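PDB 1L8Q: chromosomal replication initiator protein dnaA from Aquifex aeolicus, which binds and hydrolyses ATP and, in its ATP form, probably binds the chromosomal origin oriC to start DNA replication once per cell cycle. Local coordinates for residues A[6-11]-A[53-58]; A[48-53]-A[162-167]; A[101-106]-A[133-138]. All coordinates share one frame; numbering follows the deposited sequence.

Contact 1 (A[6-11]-A[53-58]); sequences PKYTLE and LLQAAG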
loop_
_atom_site.group_PDB
_atom_site.type_symbol
_atom_site.label_atom_id
_atom_site.label_comp_id
_atom_site.label_asym_id
_atom_site.label_seq_id
_atom_site.Cartn_x
_atom_site.Cartn_y
_atom_site.Cartn_z
ATOM N N PRO A 6 -9.339 18.701 4.058
ATOM C CA PRO A 6 -9.524 19.016 5.477
ATOM C C PRO A 6 -9.692 17.807 6.389
ATOM O O PRO A 6 -9.381 17.926 7.574
ATOM C CB PRO A 6 -10.807 19.848 5.480
ATOM C CG PRO A 6 -10.825 20.500 4.155
ATOM C CD PRO A 6 -10.189 19.524 3.189
ATOM N N LYS A 7 -10.157 16.675 5.860
ATOM C CA LYS A 7 -10.453 15.504 6.699
ATOM C C LYS A 7 -9.240 14.908 7.437
ATOM O O LYS A 7 -9.399 14.240 8.445
ATOM C CB LYS A 7 -11.174 14.415 5.895
ATOM C CG LYS A 7 -10.253 13.412 5.216
ATOM C CD LYS A 7 -11.026 12.409 4.355
ATOM C CE LYS A 7 -10.063 11.485 3.586
ATOM N NZ LYS A 7 -10.776 10.440 2.785
ATOM N N TYR A 8 -8.037 15.147 6.928
ATOM C CA TYR A 8 -6.827 14.629 7.563
ATOM C C TYR A 8 -6.316 15.629 8.577
ATOM O O TYR A 8 -5.976 16.749 8.205
ATOM C CB TYR A 8 -5.728 14.433 6.527
ATOM C CG TYR A 8 -6.034 13.490 5.386
ATOM C CD1 TYR A 8 -6.149 12.125 5.595
ATOM C CD2 TYR A 8 -6.130 13.963 4.081
ATOM C CE1 TYR A 8 -6.380 11.263 4.540
ATOM C CE2 TYR A 8 -6.357 13.113 3.027
ATOM C CZ TYR A 8 -6.477 11.767 3.256
ATOM O OH TYR A 8 -6.709 10.917 2.201
ATOM N N THR A 9 -6.228 15.245 9.846
ATOM C CA THR A 9 -5.655 16.157 10.825
ATOM C C THR A 9 -4.723 15.483 11.809
ATOM O O THR A 9 -4.816 14.279 12.055
ATOM C CB THR A 9 -6.749 16.923 11.597
ATOM O OG1 THR A 9 -7.178 16.152 12.735
ATOM C CG2 THR A 9 -8.021 17.095 10.745
ATOM N N LEU A 10 -3.826 16.275 12.386
ATOM C CA LEU A 10 -2.917 15.785 13.395
ATOM C C LEU A 10 -3.746 15.361 14.569
ATOM O O LEU A 10 -3.334 14.559 15.384
ATOM C CB LEU A 10 -1.967 16.888 13.845
ATOM C CG LEU A 10 -0.713 17.149 13.026
ATOM C CD1 LEU A 10 -0.150 15.858 12.487
ATOM C CD2 LEU A 10 -1.044 18.068 11.906
ATOM N N GLU A 11 -4.927 15.933 14.670
ATOM C CA GLU A 11 -5.791 15.642 15.793
ATOM C C GLU A 11 -6.508 14.290 15.643
ATOM O O GLU A 11 -6.785 13.619 16.639
ATOM C CB GLU A 11 -6.766 16.799 16.034
ATOM C CG GLU A 11 -6.112 18.181 15.918
ATOM C CD GLU A 11 -6.632 19.009 14.736
ATOM O OE1 GLU A 11 -7.813 19.471 14.784
ATOM O OE2 GLU A 11 -5.853 19.224 13.770
ATOM N N LEU A 53 -0.569 12.075 7.159
ATOM C CA LEU A 53 0.342 12.898 7.930
ATOM C C LEU A 53 0.786 14.146 7.147
ATOM O O LEU A 53 0.842 15.252 7.711
ATOM C CB LEU A 53 1.541 12.069 8.368
ATOM C CG LEU A 53 2.438 12.568 9.488
ATOM C CD1 LEU A 53 1.626 12.894 10.717
ATOM C CD2 LEU A 53 3.450 11.487 9.801
ATOM N N LEU A 54 1.100 13.982 5.863
ATOM C CA LEU A 54 1.500 15.136 5.058
ATOM C C LEU A 54 0.375 16.164 5.039
ATOM O O LEU A 54 0.591 17.357 5.261
ATOM C CB LEU A 54 1.828 14.723 3.630
ATOM C CG LEU A 54 3.294 14.519 3.254
ATOM C CD1 LEU A 54 4.004 13.624 4.233
ATOM C CD2 LEU A 54 3.366 13.960 1.834
ATOM N N GLN A 55 -0.835 15.691 4.794
ATOM C CA GLN A 55 -1.952 16.586 4.676
ATOM C C GLN A 55 -2.372 17.197 6.006
ATOM O O GLN A 55 -2.897 18.315 6.052
ATOM C CB GLN A 55 -3.120 15.888 4.004
ATOM C CG GLN A 55 -2.788 15.401 2.624
ATOM C CD GLN A 55 -3.734 15.945 1.597
ATOM O OE1 GLN A 55 -3.770 15.468 0.468
ATOM N NE2 GLN A 55 -4.495 16.951 1.976
ATOM N N ALA A 56 -2.155 16.472 7.089
ATOM C CA ALA A 56 -2.477 17.024 8.391
ATOM C C ALA A 56 -1.503 18.162 8.696
ATOM O O ALA A 56 -1.904 19.188 9.239
ATOM C CB ALA A 56 -2.425 15.970 9.450
ATOM N N ALA A 57 -0.231 17.985 8.339
ATOM C CA ALA A 57 0.752 19.046 8.517
ATOM C C ALA A 57 0.337 20.267 7.710
ATOM O O ALA A 57 0.337 21.380 8.213
ATOM C CB ALA A 57 2.161 18.571 8.084
ATOM N N GLY A 58 -0.013 20.048 6.450
ATOM C CA GLY A 58 -0.406 21.130 5.583
ATOM C C GLY A 58 -1.595 21.877 6.142
ATOM O O GLY A 58 -1.605 23.103 6.186
#
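Tyr8 and Leu10 both carry CG beside the backbone N and anti to the carbonyl carbon (chi1 -59° and -84°), which turns the ring of Tyr8 onto Gln55 and lets the branched end of Leu10 reach Ala56 and Leu53. Between them Thr9 faces the other way, so the loop lays alternate side chains along one flank of the helix. The ring of Tyr8 meets the aliphatic part of Gln55 at a slant, with its CD2 3.6 Å from Gln55 CB. Lys7 CG sits over the centre of one ring face, about 4.1 Å above the plane. Ala56 lies at the middle of the contact: its methyl faces the loop backbone, and Thr9 CA is 4.1 Å from Ala56 CA. Tyr8 O approaches Ala56 CA at 3.5 Å in a CA-H...O contact, while its stronger partner is the amide of Asn59 one turn further along. On the far side of Ala56, Leu10 CD1 reaches Leu53 CD1 at 3.9 Å, the two side chains crossing at about a right angle. Apolar packing thus does most of the work across these two segments, and the polar ties of the loop go to neighbours: Thr9 O accepts from His52 NE2, and Tyr8 meets the His52 ring edge-to-face while also touching ADP. The loop leads into helix 20-31 and lies over the outer flank of helix 50-63; Leu53 and Ala57 pack on helix 20-31, and Leu54 turns inward onto strands 40-43 and 133-138.

Contact 2 (A[48-53]-A[162-167]); sequences TGKTHL and VEIELD. With MG (magnesium ion), chain B; ADP (adenosine-5'-diphosphate), chain C.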
loop_
_atom_site.group_PDB
_atom_site.type_symbol
_atom_site.label_atom_id
_atom_site.label_comp_id
_atom_site.label_asym_id
_atom_site.label_seq_id
_atom_site.Cartn_x
_atom_site.Cartn_y
_atom_site.Cartn_z
ATOM N N THR A 48 -0.388 3.464 5.485
ATOM C CA THR A 48 0.411 3.467 6.664
ATOM C C THR A 48 0.431 4.813 7.363
ATOM O O THR A 48 0.984 4.947 8.455
ATOM C CB THR A 48 1.800 3.009 6.278
ATOM O OG1 THR A 48 2.000 1.667 6.756
ATOM C CG2 THR A 48 2.839 3.818 6.981
ATOM N N GLY A 49 -0.187 5.809 6.736
ATOM C CA GLY A 49 -0.292 7.131 7.330
ATOM C C GLY A 49 0.441 8.255 6.611
ATOM O O GLY A 49 0.319 9.421 6.995
ATOM N N LYS A 50 1.196 7.920 5.568
ATOM C CA LYS A 50 1.981 8.925 4.852
ATOM C C LYS A 50 1.137 10.110 4.350
ATOM O O LYS A 50 1.410 11.259 4.681
ATOM C CB LYS A 50 2.779 8.276 3.701
ATOM C CG LYS A 50 3.669 7.124 4.158
ATOM C CD LYS A 50 4.455 6.498 3.001
ATOM C CE LYS A 50 3.546 6.146 1.835
ATOM N NZ LYS A 50 2.667 4.961 2.092
ATOM N N THR A 51 0.104 9.834 3.570
ATOM C CA THR A 51 -0.670 10.917 3.001
ATOM C C THR A 51 -1.413 11.663 4.103
ATOM O O THR A 51 -1.443 12.888 4.148
ATOM C CB THR A 51 -1.629 10.386 1.936
ATOM O OG1 THR A 51 -0.877 9.839 0.837
ATOM C CG2 THR A 51 -2.422 11.536 1.289
ATOM N N HIS A 52 -1.990 10.917 5.016
ATOM C CA HIS A 52 -2.693 11.514 6.110
ATOM C C HIS A 52 -1.789 12.500 6.861
ATOM O O HIS A 52 -2.189 13.625 7.168
ATOM C CB HIS A 52 -3.171 10.417 7.051
ATOM C CG HIS A 52 -4.003 10.917 8.182
ATOM N ND1 HIS A 52 -5.235 10.382 8.490
ATOM C CD2 HIS A 52 -3.787 11.909 9.078
ATOM C CE1 HIS A 52 -5.738 11.015 9.536
ATOM N NE2 HIS A 52 -4.877 11.945 9.912
ATOM N N LEU A 53 -0.569 12.075 7.159
ATOM C CA LEU A 53 0.342 12.898 7.930
ATOM C C LEU A 53 0.786 14.146 7.147
ATOM O O LEU A 53 0.842 15.252 7.711
ATOM C CB LEU A 53 1.541 12.069 8.368
ATOM C CG LEU A 53 2.438 12.568 9.488
ATOM C CD1 LEU A 53 1.626 12.894 10.717
ATOM C CD2 LEU A 53 3.450 11.487 9.801
ATOM N N VAL A 162 12.330 9.024 8.304
ATOM C CA VAL A 162 11.608 8.254 9.303
ATOM C C VAL A 162 10.625 7.254 8.695
ATOM O O VAL A 162 9.729 7.611 7.940
ATOM C CB VAL A 162 10.872 9.157 10.305
ATOM C CG1 VAL A 162 11.762 10.302 10.725
ATOM C CG2 VAL A 162 9.654 9.703 9.695
ATOM N N GLU A 163 10.808 5.996 9.031
ATOM C CA GLU A 163 9.936 4.938 8.573
ATOM C C GLU A 163 8.618 5.010 9.330
ATOM O O GLU A 163 8.597 5.320 10.488
ATOM C CB GLU A 163 10.615 3.597 8.841
ATOM C CG GLU A 163 9.891 2.385 8.320
ATOM C CD GLU A 163 10.767 1.144 8.374
ATOM O OE1 GLU A 163 11.790 1.178 9.114
ATOM O OE2 GLU A 163 10.452 0.142 7.674
ATOM N N ILE A 164 7.514 4.713 8.675
ATOM C CA ILE A 164 6.230 4.748 9.352
ATOM C C ILE A 164 5.508 3.421 9.202
ATOM O O ILE A 164 5.539 2.795 8.143
ATOM C CB ILE A 164 5.389 5.920 8.817
ATOM C CG1 ILE A 164 4.113 6.091 9.610
ATOM C CG2 ILE A 164 5.098 5.767 7.337
ATOM C CD1 ILE A 164 3.261 7.162 9.067
ATOM N N GLU A 165 4.900 2.961 10.282
ATOM C CA GLU A 165 4.188 1.677 10.265
ATOM C C GLU A 165 2.838 1.791 10.944
ATOM O O GLU A 165 2.639 2.611 11.840
ATOM C CB GLU A 165 5.006 0.562 10.967
ATOM C CG GLU A 165 6.028 -0.144 10.082
ATOM C CD GLU A 165 7.178 -0.815 10.868
ATOM O OE1 GLU A 165 7.999 -1.529 10.233
ATOM O OE2 GLU A 165 7.281 -0.636 12.112
ATOM N N LEU A 166 1.908 0.960 10.505
ATOM C CA LEU A 166 0.617 0.878 11.138
ATOM C C LEU A 166 0.586 -0.387 11.980
ATOM O O LEU A 166 0.268 -1.457 11.486
ATOM C CB LEU A 166 -0.476 0.835 10.101
ATOM C CG LEU A 166 -1.847 1.196 10.668
ATOM C CD1 LEU A 166 -1.921 2.694 10.840
ATOM C CD2 LEU A 166 -2.948 0.718 9.753
ATOM N N ASP A 167 0.931 -0.255 13.251
ATOM C CA ASP A 167 1.029 -1.392 14.135
ATOM C C ASP A 167 -0.329 -1.902 14.644
ATOM O O ASP A 167 -1.349 -1.229 14.518
ATOM C CB ASP A 167 1.966 -1.073 15.306
ATOM C CG ASP A 167 1.318 -0.173 16.378
ATOM O OD1 ASP A 167 0.154 0.239 16.228
ATOM O OD2 ASP A 167 1.912 0.162 17.423
HETATM MG MG MG B . -0.712 7.925 0.541
HETATM P PB ADP C . -0.683 5.936 2.827
HETATM O O1B ADP C . -0.658 7.384 2.313
HETATM O O2B ADP C . 0.525 5.541 3.625
HETATM O O3B ADP C . -1.097 4.941 1.789
HETATM P PA ADP C . -2.868 7.101 4.002
HETATM O O1A ADP C . -2.241 8.322 4.650
HETATM O O2A ADP C . -3.391 7.373 2.602
HETATM O O3A ADP C . -1.829 5.898 3.914
HETATM O "O5'" ADP C . -4.005 6.515 4.951
HETATM C "C5'" ADP C . -4.803 5.423 4.532
HETATM C "C4'" ADP C . -6.080 5.519 5.330
HETATM O "O4'" ADP C . -5.858 5.070 6.682
HETATM C "C3'" ADP C . -6.498 6.969 5.434
HETATM O "O3'" ADP C . -7.917 6.950 5.475
HETATM C "C2'" ADP C . -5.936 7.392 6.772
HETATM O "O2'" ADP C . -6.579 8.490 7.398
HETATM C "C1'" ADP C . -6.063 6.144 7.602
HETATM N N9 ADP C . -4.989 6.181 8.603
HETATM C C8 ADP C . -3.684 5.893 8.392
HETATM N N7 ADP C . -2.976 6.040 9.552
HETATM C C5 ADP C . -3.829 6.443 10.500
HETATM C C6 ADP C . -3.742 6.782 11.928
HETATM N N6 ADP C . -2.577 6.723 12.591
HETATM N N1 ADP C . -4.864 7.154 12.555
HETATM C C2 ADP C . -6.051 7.215 11.918
HETATM N N3 ADP C . -6.194 6.913 10.615
HETATM C C4 ADP C . -5.147 6.536 9.876
HETATM O O HOH W 1 -0.269 6.012 -0.389
HETATM O O HOH W 2 1.378 8.320 0.092
HETATM O O HOH W 3 -2.419 7.374 0.244
HETATM O O HOH W 4 -0.648 8.419 -1.497
#
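The P-loop (Walker A motif) of this AAA+ ATPase meets the chain running out of edge strand 160-163, with Gly49 and Lys50 set against Ile164. Ile164 has CG1 anti to its backbone N (chi1 -173°), and the extended chain carries CD1 to the backbone of Gly49, 3.9 Å from Gly49 C, while its CG2 branch meets Lys50 CG at 3.7 Å. Gly49 takes a positive phi of 115°, a conformation suited to glycine, and sits at the N-cap position of helix 50-63. The other side of the loop grips ADP. The beta-phosphate oxygen O2B accepts from the backbone N of both Thr48 and Lys50. Lys50 NZ lies 2.7 Å from ADP O2B and also bonds Gly44 O, which fixes the bent end of the lysine. Backbone amides at the helix start and the lysine would together probably offset the charge of the diphosphate. His52 ND1 pairs with the ribose O2' at 2.6 Å, near the plane of its ring, and Leu166 CD1 approaches the adenine N7 at 3.7 Å. The magnesium ion has six ligands: Thr51 OG1 at 1.9 Å, ADP O1B at 1.9 Å, and four water molecules.

Contact 3 (A[101-106]-A[133-138]); sequences LLLLDD and QIILAS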
loop_
_atom_site.group_PDB
_atom_site.type_symbol
_atom_site.label_atom_id
_atom_site.label_comp_id
_atom_site.label_asym_id
_atom_site.label_seq_id
_atom_site.Cartn_x
_atom_site.Cartn_y
_atom_site.Cartn_z
ATOM N N LEU A 101 5.539 25.867 2.846
ATOM C CA LEU A 101 5.468 24.435 3.110
ATOM C C LEU A 101 5.170 23.665 1.829
ATOM O O LEU A 101 4.088 23.789 1.281
ATOM C CB LEU A 101 4.334 24.147 4.106
ATOM C CG LEU A 101 4.479 22.948 5.075
ATOM C CD1 LEU A 101 3.146 22.264 5.364
ATOM C CD2 LEU A 101 5.526 21.910 4.643
ATOM N N LEU A 102 6.121 22.864 1.367
ATOM C CA LEU A 102 5.909 22.037 0.193
ATOM C C LEU A 102 5.732 20.571 0.633
ATOM O O LEU A 102 6.523 20.033 1.426
ATOM C CB LEU A 102 7.079 22.188 -0.784
ATOM C CG LEU A 102 7.189 21.136 -1.882
ATOM C CD1 LEU A 102 5.941 21.103 -2.674
ATOM C CD2 LEU A 102 8.352 21.426 -2.784
ATOM N N LEU A 103 4.676 19.935 0.162
ATOM C CA LEU A 103 4.435 18.551 0.509
ATOM C C LEU A 103 4.391 17.740 -0.764
ATOM O O LEU A 103 3.437 17.876 -1.548
ATOM C CB LEU A 103 3.099 18.414 1.231
ATOM C CG LEU A 103 2.826 19.298 2.461
ATOM C CD1 LEU A 103 1.359 19.250 2.788
ATOM C CD2 LEU A 103 3.656 18.869 3.664
ATOM N N LEU A 104 5.427 16.929 -0.991
ATOM C CA LEU A 104 5.493 16.095 -2.172
ATOM C C LEU A 104 5.296 14.652 -1.765
ATOM O O LEU A 104 6.151 14.056 -1.068
ATOM C CB LEU A 104 6.828 16.266 -2.888
ATOM C CG LEU A 104 6.773 15.906 -4.372
ATOM C CD1 LEU A 104 5.809 16.853 -5.097
ATOM C CD2 LEU A 104 8.143 15.925 -5.015
ATOM N N ASP A 105 4.175 14.081 -2.193
ATOM C CA ASP A 105 3.779 12.748 -1.789
ATOM C C ASP A 105 4.149 11.742 -2.868
ATOM O O ASP A 105 4.161 12.084 -4.037
ATOM C CB ASP A 105 2.273 12.751 -1.606
ATOM C CG ASP A 105 1.786 11.672 -0.666
ATOM O OD1 ASP A 105 2.598 10.829 -0.222
ATOM O OD2 ASP A 105 0.593 11.608 -0.303
ATOM N N ASP A 106 4.451 10.506 -2.474
ATOM C CA ASP A 106 4.775 9.430 -3.421
ATOM C C ASP A 106 5.991 9.674 -4.341
ATOM O O ASP A 106 5.951 9.370 -5.538
ATOM C CB ASP A 106 3.550 9.061 -4.249
ATOM C CG ASP A 106 2.435 8.440 -3.405
ATOM O OD1 ASP A 106 1.238 8.653 -3.741
ATOM O OD2 ASP A 106 2.646 7.735 -2.388
ATOM N N GLN A 133 9.972 24.858 4.593
ATOM C CA GLN A 133 9.833 23.464 4.984
ATOM C C GLN A 133 9.460 22.569 3.832
ATOM O O GLN A 133 8.560 22.874 3.056
ATOM C CB GLN A 133 8.811 23.317 6.113
ATOM C CG GLN A 133 8.668 21.898 6.648
ATOM C CD GLN A 133 9.885 21.450 7.475
ATOM O OE1 GLN A 133 10.224 22.076 8.481
ATOM N NE2 GLN A 133 10.533 20.383 7.046
ATOM N N ILE A 134 10.156 21.454 3.728
ATOM C CA ILE A 134 9.864 20.472 2.718
ATOM C C ILE A 134 9.548 19.174 3.419
ATOM O O ILE A 134 10.283 18.752 4.309
ATOM C CB ILE A 134 11.070 20.268 1.826
ATOM C CG1 ILE A 134 11.460 21.582 1.138
ATOM C CG2 ILE A 134 10.790 19.182 0.805
ATOM C CD1 ILE A 134 12.897 21.595 0.643
ATOM N N ILE A 135 8.431 18.552 3.057
ATOM C CA ILE A 135 8.122 17.243 3.574
ATOM C C ILE A 135 7.840 16.320 2.405
ATOM O O ILE A 135 6.981 16.604 1.573
ATOM C CB ILE A 135 6.941 17.291 4.522
ATOM C CG1 ILE A 135 7.190 18.307 5.611
ATOM C CG2 ILE A 135 6.703 15.923 5.167
ATOM C CD1 ILE A 135 6.081 18.385 6.602
ATOM N N LEU A 136 8.603 15.231 2.321
ATOM C CA LEU A 136 8.428 14.258 1.263
ATOM C C LEU A 136 7.881 13.004 1.867
ATOM O O LEU A 136 8.063 12.757 3.055
ATOM C CB LEU A 136 9.766 13.916 0.607
ATOM C CG LEU A 136 10.512 14.986 -0.170
ATOM C CD1 LEU A 136 9.560 15.974 -0.785
ATOM C CD2 LEU A 136 11.432 15.662 0.759
ATOM N N ALA A 137 7.219 12.198 1.050
ATOM C CA ALA A 137 6.768 10.888 1.484
ATOM C C ALA A 137 6.992 9.918 0.340
ATOM O O ALA A 137 6.926 10.302 -0.846
ATOM C CB ALA A 137 5.345 10.916 1.864
ATOM N N SER A 138 7.291 8.672 0.688
ATOM C CA SER A 138 7.612 7.667 -0.301
ATOM C C SER A 138 7.242 6.317 0.232
ATOM O O SER A 138 7.032 6.162 1.427
ATOM C CB SER A 138 9.089 7.691 -0.636
ATOM O OG SER A 138 9.449 6.496 -1.321
#
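Leu101 and Gln133, and two residues further on Leu103 and Ile135, lie side by side and point the same way from one face of the sheet, whereas Leu102, Ile134, Leu104 and Leu136 project from the other. This follows from two adjacent parallel strands paired residue for residue, Leu101 with Gln133 through Leu104 with Leu136, their axes 4.8 Å apart and only 8° off parallel. On the first face Leu103 CG stands anti to the carbonyl carbon (chi1 -53°), leaning CD2 toward the neighbouring strand, 3.7 Å from Ile135 CB. Leu101 sends its CD2 alongside the aliphatic stem of Gln133, 3.7 Å from Gln133 CG, and also touches the tip of Ile135; the amide at the end of that stem is held by Gly34 N and Tyr37 O. On the opposite face Leu136 CD1 comes back across the gap to Leu104 CB. The backbone ladder is regular: Leu102 N donates to Gln133 O at 3.0 Å, Ile135 N to Leu102 O at 2.9 Å, Leu104 N to Ile135 O, and Ala137 N to Leu104 O. The leucines are buried between helix 50-63, on the face of Leu101 and Ile135, and helix 114-129, the crossover helix of this beta-alpha-beta unit, on the face of Leu102 and Leu104. At the C-terminal end the apolar run gives way to Asp105 and Asp106, the pattern of a Walker B strand; Asp105 OD1 lies 3.5 Å from Ala137 CB. The strand thus ends in carboxylates beside the nucleotide site, where other structures of this protein have Asp105 binding ATP and Asp106 magnesium, and here Asp105 OD2, bonded to Thr51 OG1 and Tyr70 OH, probably helps to position that metal-binding threonine oxygen.

Overall arrangement
All three contacts are largely buried within the AAA+ domain, and none is a surface contact; their chemistry differs with place, sheet interior against nucleotide site. Contact 3 is sheet core, a hydrogen-bonded backbone ladder with apolar side chains on both faces. Contacts 1 and 2 share Leu53 and use consecutive parts of helix 50-63, the phosphate-binding start in contact 2 and the following turn in contact 1. Contact 1 is loop-on-helix packing beside the nucleotide, while contact 2 combines packing on the edge strand's exit with polar and metal bonds to ADP. Contacts 1 and 2 abut through the histidine of the P-loop helix, and contacts 2 and 3 meet at the metal site.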